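Local coordinates for protein mandelate racemase/muconate lactonizing enzyme (Polaromonas sp., PDB 2OG9) that belongs to the enolase superfamily and probably catalyses a mandelate racemase-type reaction, abstracting a proton next to a carboxylate, at residues Thr161-Leu166 and Ile194-Ala199. Sequence-based numbering, arbitrary orientation.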
ATOM      1  N   THR A 161      21.605  39.369  15.138  1.00 47.39           N
ATOM      2  CA  THR A 161      22.544  39.473  16.254  1.00 46.27           C
ATOM      3  C   THR A 161      23.972  39.176  15.791  1.00 46.46           C
ATOM      4  O   THR A 161      24.248  38.095  15.268  1.00 46.80           O
ATOM      5  CB  THR A 161      22.191  38.484  17.390  1.00 45.41           C
ATOM      6  OG1 THR A 161      20.905  38.808  17.932  1.00 43.80           O
ATOM      7  CG2 THR A 161      23.237  38.554  18.500  1.00 44.53           C
ATOM      8  N   PRO A 162      24.894  40.136  15.969  1.00 46.05           N
ATOM      9  CA  PRO A 162      26.288  39.937  15.561  1.00 45.86           C
ATOM     10  C   PRO A 162      26.871  38.676  16.193  1.00 45.99           C
ATOM     11  O   PRO A 162      26.773  38.474  17.405  1.00 44.91           O
ATOM     12  CB  PRO A 162      26.975  41.208  16.054  1.00 45.77           C
ATOM     13  CG  PRO A 162      25.899  42.235  15.892  1.00 46.40           C
ATOM     14  CD  PRO A 162      24.683  41.515  16.448  1.00 46.23           C
ATOM     15  N   ILE A 163      27.477  37.836  15.362  1.00 46.59           N
ATOM     16  CA  ILE A 163      28.068  36.580  15.802  1.00 47.96           C
ATOM     17  C   ILE A 163      28.778  36.641  17.154  1.00 48.66           C
ATOM     18  O   ILE A 163      28.445  35.887  18.068  1.00 48.32           O
ATOM     19  CB  ILE A 163      29.068  36.053  14.756  1.00 48.34           C
ATOM     20  CG1 ILE A 163      28.398  35.998  13.380  1.00 50.31           C
ATOM     21  CG2 ILE A 163      29.552  34.666  15.151  1.00 49.02           C
ATOM     22  CD1 ILE A 163      29.349  35.648  12.244  1.00 50.75           C
ATOM     23  N   ASP A 164      29.756  37.535  17.277  1.00 49.86           N
ATOM     24  CA  ASP A 164      30.521  37.663  18.516  1.00 50.53           C
ATOM     25  C   ASP A 164      29.674  37.946  19.757  1.00 49.88           C
ATOM     26  O   ASP A 164      30.019  37.513  20.859  1.00 49.50           O
ATOM     27  CB  ASP A 164      31.610  38.730  18.351  1.00 53.11           C
ATOM     28  CG  ASP A 164      32.781  38.241  17.504  1.00 55.64           C
ATOM     29  OD1 ASP A 164      33.435  37.251  17.904  1.00 56.28           O
ATOM     30  OD2 ASP A 164      33.050  38.840  16.438  1.00 56.75           O
ATOM     31  N   GLN A 165      28.569  38.669  19.586  1.00 48.82           N
ATOM     32  CA  GLN A 165      27.680  38.967  20.706  1.00 48.28           C
ATOM     33  C   GLN A 165      26.922  37.703  21.098  1.00 48.39           C
ATOM     34  O   GLN A 165      26.831  37.351  22.277  1.00 47.54           O
ATOM     35  CB  GLN A 165      26.671  40.050  20.324  1.00 49.66           C
ATOM     36  CG  GLN A 165      27.233  41.457  20.273  1.00 51.64           C
ATOM     37  CD  GLN A 165      26.156  42.492  20.012  1.00 53.41           C
ATOM     38  OE1 GLN A 165      25.118  42.506  20.678  1.00 53.81           O
ATOM     39  NE2 GLN A 165      26.398  43.369  19.044  1.00 53.77           N
ATOM     40  N   LEU A 166      26.369  37.028  20.094  1.00 47.50           N
ATOM     41  CA  LEU A 166      25.619  35.803  20.317  1.00 47.06           C
ATOM     42  C   LEU A 166      26.544  34.754  20.927  1.00 47.07           C
ATOM     43  O   LEU A 166      26.102  33.885  21.677  1.00 47.22           O
ATOM     44  CB  LEU A 166      25.034  35.309  18.989  1.00 47.52           C
ATOM     45  CG  LEU A 166      24.042  34.142  18.996  1.00 47.88           C
ATOM     46  CD1 LEU A 166      23.266  34.134  17.689  1.00 48.14           C
ATOM     47  CD2 LEU A 166      24.778  32.828  19.200  1.00 48.53           C
ATOM     48  N   ILE A 194      25.852  29.101   7.781  1.00 40.57           N
ATOM     49  CA  ILE A 194      26.896  28.102   7.953  1.00 41.10           C
ATOM     50  C   ILE A 194      28.091  28.698   8.691  1.00 40.23           C
ATOM     51  O   ILE A 194      28.717  28.036   9.518  1.00 40.51           O
ATOM     52  CB  ILE A 194      27.359  27.547   6.590  1.00 41.53           C
ATOM     53  CG1 ILE A 194      26.161  26.942   5.853  1.00 43.25           C
ATOM     54  CG2 ILE A 194      28.435  26.489   6.793  1.00 41.01           C
ATOM     55  CD1 ILE A 194      26.506  26.330   4.515  1.00 45.84           C
ATOM     56  N   ALA A 195      28.398  29.955   8.393  1.00 40.17           N
ATOM     57  CA  ALA A 195      29.512  30.644   9.033  1.00 39.59           C
ATOM     58  C   ALA A 195      29.192  30.899  10.504  1.00 39.53           C
ATOM     59  O   ALA A 195      30.003  30.602  11.388  1.00 39.25           O
ATOM     60  CB  ALA A 195      29.787  31.966   8.319  1.00 39.50           C
ATOM     61  N   ARG A 196      28.010  31.450  10.756  1.00 38.56           N
ATOM     62  CA  ARG A 196      27.572  31.749  12.113  1.00 39.46           C
ATOM     63  C   ARG A 196      27.529  30.498  12.989  1.00 39.58           C
ATOM     64  O   ARG A 196      27.988  30.521  14.135  1.00 39.79           O
ATOM     65  CB  ARG A 196      26.194  32.419  12.079  1.00 39.21           C
ATOM     66  CG  ARG A 196      26.216  33.805  11.448  1.00 41.19           C
ATOM     67  CD  ARG A 196      24.823  34.294  11.076  1.00 42.37           C
ATOM     68  NE  ARG A 196      23.958  34.517  12.234  1.00 44.23           N
ATOM     69  CZ  ARG A 196      24.159  35.455  13.153  1.00 45.15           C
ATOM     70  NH1 ARG A 196      25.206  36.268  13.057  1.00 45.02           N
ATOM     71  NH2 ARG A 196      23.311  35.587  14.166  1.00 44.25           N
ATOM     72  N   VAL A 197      26.982  29.409  12.452  1.00 38.82           N
ATOM     73  CA  VAL A 197      26.898  28.157  13.200  1.00 38.58           C
ATOM     74  C   VAL A 197      28.294  27.596  13.444  1.00 39.07           C
ATOM     75  O   VAL A 197      28.579  27.065  14.518  1.00 38.25           O
ATOM     76  CB  VAL A 197      26.052  27.097  12.446  1.00 38.98           C
ATOM     77  CG1 VAL A 197      26.071  25.775  13.205  1.00 38.52           C
ATOM     78  CG2 VAL A 197      24.622  27.587  12.292  1.00 36.91           C
ATOM     79  N   THR A 198      29.164  27.715  12.443  1.00 40.00           N
ATOM     80  CA  THR A 198      30.534  27.228  12.573  1.00 40.71           C
ATOM     81  C   THR A 198      31.219  28.015  13.683  1.00 40.94           C
ATOM     82  O   THR A 198      31.936  27.449  14.511  1.00 41.13           O
ATOM     83  CB  THR A 198      31.331  27.417  11.260  1.00 40.73           C
ATOM     84  OG1 THR A 198      30.705  26.673  10.209  1.00 41.35           O
ATOM     85  CG2 THR A 198      32.767  26.926  11.428  1.00 40.66           C
ATOM     86  N   ALA A 199      30.975  29.324  13.693  1.00 40.88           N
ATOM     87  CA  ALA A 199      31.556  30.225  14.684  1.00 41.83           C
ATOM     88  C   ALA A 199      31.080  29.893  16.094  1.00 42.32           C
ATOM     89  O   ALA A 199      31.868  29.903  17.041  1.00 42.84           O
ATOM     90  CB  ALA A 199      31.201  31.667  14.342  1.00 41.53           C
TER
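Ile163 and Arg196 bring the two backbones nearest, their CA atoms 6.1 Å apart, where the first turn of helix 163-175 meets the middle of helix 190-204. From helix 190-204 Arg196 reaches across to the loop leading into helix 163-175, and its guanidinium takes the carbonyl of Thr161 end-on. NH2 donates to Thr161 O at 2.9 Å, and NH1 donates to the same oxygen. Both bonds are bent, the N-H...O angle at NH2 being 146°, as expected when two nitrogens share one acceptor lying in the guanidinium plane. A bend at chi3 (66°) helps bring the guanidinium to this oxygen; arginine suits the place because its long chain spans the gap and ends in two nitrogens that can both donate to one carbonyl. The Thr161 hydroxyl, OG1, bonds instead to the backbone N of Phe158. Beside the polar grip, branched Ile163 lays CG1 3.6 Å from Arg196 CG, while its CG2, anti to the backbone N, meets Ala199 CB at 3.5 Å; the small alanine lets the helices come close. Leu166 brings CD1 across the guanidinium end, 3.8 Å from NH2, and also packs on Leu183 of strand 181-184. A leucine in place of Arg196 has no N-H to offer, and the loop before helix 163-175 would probably be freer to shift. Such packing of successive outer helices, joined through an intervening parallel strand, belongs to the TIM-barrel-like domain of the enolase superfamily.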